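Local coordinates for metallo-beta-lactamase superfamily protein (Thermus thermophilus, PDB 2ZZI) that binds two metal ions, zinc or iron, and probably acts as a hydrolase of the metallo-beta-lactamase superfamily, at residues L52-F57 against P127-F132. Sequence-based numbering, arbitrary orientation.
Sequences LTHAHF and PGHVAF. With FE (Fe (III) ion), chain C.
Thr-53 and His-54 meet His-129, Val-130 and Phe-132 in a buried contact beside the metal site, which shares His-54 with it; the loop after strand 50-51 of one sheet meets the turn leading into strand 130-134 of the other and that strand's first residues. One backbone hydrogen bond ties the two, from Val-130 N to Thr-53 O (2.8 Å, 165° at the hydrogen). The same oxygen lies over one face of the His-129 ring, toward its rim, and takes a CA-H...O contact from His-129 CA at 3.3 Å. The imidazoles of His-54 and His-129 run side by side, near parallel (27° between planes) but slid apart, with centroids 4.5 Å apart; His-129 CD2 comes closest, to His-54 ND1. The loop carries the HxHxDH signature of the metallo-beta-lactamase fold, whose two sheets pack face to face with the metals at one edge. His-54 NE2 (2.3 Å) and His-56 ND1 (2.5 Å) bind one iron(III) ion, with His-125, Asp-144 and a water completing its shell. His-54 ND1 donates a long, bent bond to Thr-53 OG1 (3.2 Å), tilted from the ring plane; that hydroxyl also bonds Asp-28, and probably helps set the ring's rotation. Chi1 of 53° puts Thr-53 CG2 anti to the carbonyl carbon, where it meets Phe-132 CE2 obliquely, while Phe-132 CZ brings the ring's edge to Leu-52 O (3.7 Å).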
loop_
_atom_site.group_PDB
_atom_site.type_symbol
_atom_site.label_atom_id
_atom_site.label_comp_id
_atom_site.label_asym_id
_atom_site.label_seq_id
_atom_site.Cartn_x
_atom_site.Cartn_y
_atom_site.Cartn_z
ATOM N N LEU A 52 -0.986 -4.547 3.319
ATOM C CA LEU A 52 -0.943 -3.117 3.566
ATOM C C LEU A 52 0.475 -2.593 3.430
ATOM O O LEU A 52 1.385 -3.082 4.090
ATOM C CB LEU A 52 -1.477 -2.822 4.963
ATOM C CG LEU A 52 -2.856 -3.424 5.230
ATOM C CD1 LEU A 52 -3.346 -3.056 6.618
ATOM C CD2 LEU A 52 -3.829 -2.946 4.166
ATOM N N THR A 53 0.659 -1.600 2.567
ATOM C CA THR A 53 1.970 -0.991 2.373
ATOM C C THR A 53 2.321 -0.126 3.573
ATOM O O THR A 53 3.479 -0.058 3.979
ATOM C CB THR A 53 2.019 -0.137 1.101
ATOM O OG1 THR A 53 0.937 0.798 1.117
ATOM C CG2 THR A 53 1.898 -1.003 -0.124
ATOM N N HIS A 54 1.310 0.541 4.124
ATOM C CA HIS A 54 1.433 1.255 5.395
ATOM C C HIS A 54 0.054 1.430 6.020
ATOM O O HIS A 54 -0.948 1.075 5.413
ATOM C CB HIS A 54 2.178 2.594 5.246
ATOM C CG HIS A 54 1.520 3.570 4.321
ATOM N ND1 HIS A 54 1.450 3.378 2.958
ATOM C CD2 HIS A 54 0.931 4.766 4.562
ATOM C CE1 HIS A 54 0.832 4.403 2.401
ATOM N NE2 HIS A 54 0.509 5.261 3.352
ATOM N N ALA A 55 -0.004 1.962 7.236
ATOM C CA ALA A 55 -1.245 1.917 8.002
ATOM C C ALA A 55 -1.984 3.243 8.023
ATOM O O ALA A 55 -2.768 3.509 8.941
ATOM C CB ALA A 55 -0.973 1.441 9.426
ATOM N N HIS A 56 -1.736 4.076 7.019
ATOM C CA HIS A 56 -2.399 5.372 6.948
ATOM C C HIS A 56 -3.876 5.156 6.649
ATOM O O HIS A 56 -4.230 4.286 5.860
ATOM C CB HIS A 56 -1.730 6.270 5.902
ATOM C CG HIS A 56 -0.473 6.926 6.388
ATOM N ND1 HIS A 56 0.083 8.024 5.768
ATOM C CD2 HIS A 56 0.325 6.650 7.448
ATOM C CE1 HIS A 56 1.175 8.388 6.417
ATOM N NE2 HIS A 56 1.343 7.572 7.442
ATOM N N PHE A 57 -4.731 5.939 7.299
ATOM C CA PHE A 57 -6.178 5.734 7.230
ATOM C C PHE A 57 -6.716 5.613 5.798
ATOM O O PHE A 57 -7.624 4.821 5.537
ATOM C CB PHE A 57 -6.916 6.847 7.982
ATOM C CG PHE A 57 -7.036 8.127 7.205
ATOM C CD1 PHE A 57 -6.187 9.188 7.459
ATOM C CD2 PHE A 57 -8.002 8.270 6.217
ATOM C CE1 PHE A 57 -6.291 10.366 6.744
ATOM C CE2 PHE A 57 -8.113 9.447 5.498
ATOM C CZ PHE A 57 -7.256 10.496 5.763
ATOM N N PRO A 127 6.765 4.592 9.730
ATOM C CA PRO A 127 7.727 3.704 10.378
ATOM C C PRO A 127 7.677 2.277 9.858
ATOM O O PRO A 127 8.693 1.591 9.847
ATOM C CB PRO A 127 7.291 3.728 11.844
ATOM C CG PRO A 127 6.476 4.959 11.991
ATOM C CD PRO A 127 5.793 5.147 10.685
ATOM N N GLY A 128 6.501 1.829 9.438
ATOM C CA GLY A 128 6.341 0.459 8.959
ATOM C C GLY A 128 5.975 0.361 7.491
ATOM O O GLY A 128 5.295 -0.570 7.075
ATOM N N HIS A 129 6.434 1.323 6.702
ATOM C CA HIS A 129 6.104 1.373 5.288
ATOM C C HIS A 129 6.938 0.366 4.512
ATOM O O HIS A 129 8.162 0.326 4.642
ATOM C CB HIS A 129 6.344 2.780 4.743
ATOM C CG HIS A 129 5.702 3.033 3.418
ATOM N ND1 HIS A 129 6.203 2.523 2.239
ATOM C CD2 HIS A 129 4.604 3.747 3.082
ATOM C CE1 HIS A 129 5.438 2.910 1.235
ATOM N NE2 HIS A 129 4.461 3.655 1.720
ATOM N N VAL A 130 6.266 -0.449 3.703
ATOM C CA VAL A 130 6.945 -1.458 2.899
ATOM C C VAL A 130 6.634 -1.284 1.418
ATOM O O VAL A 130 5.796 -0.468 1.035
ATOM C CB VAL A 130 6.540 -2.887 3.316
ATOM C CG1 VAL A 130 6.704 -3.075 4.825
ATOM C CG2 VAL A 130 5.104 -3.175 2.890
ATOM N N ALA A 131 7.327 -2.054 0.590
ATOM C CA ALA A 131 7.014 -2.124 -0.827
ATOM C C ALA A 131 6.893 -3.592 -1.237
ATOM O O ALA A 131 7.626 -4.449 -0.737
ATOM C CB ALA A 131 8.078 -1.415 -1.646
ATOM N N PHE A 132 5.955 -3.883 -2.131
ATOM C CA PHE A 132 5.765 -5.245 -2.614
ATOM C C PHE A 132 6.356 -5.394 -4.006
ATOM O O PHE A 132 5.807 -4.896 -4.978
ATOM C CB PHE A 132 4.279 -5.607 -2.602
ATOM C CG PHE A 132 3.650 -5.506 -1.241
ATOM C CD1 PHE A 132 3.948 -6.433 -0.256
ATOM C CD2 PHE A 132 2.770 -4.481 -0.940
ATOM C CE1 PHE A 132 3.379 -6.336 1.005
ATOM C CE2 PHE A 132 2.192 -4.384 0.322
ATOM C CZ PHE A 132 2.498 -5.310 1.293
HETATM FE FE FE C . 0.307 7.508 3.329
HETATM O O HOH W 1 -1.194 8.249 3.414
#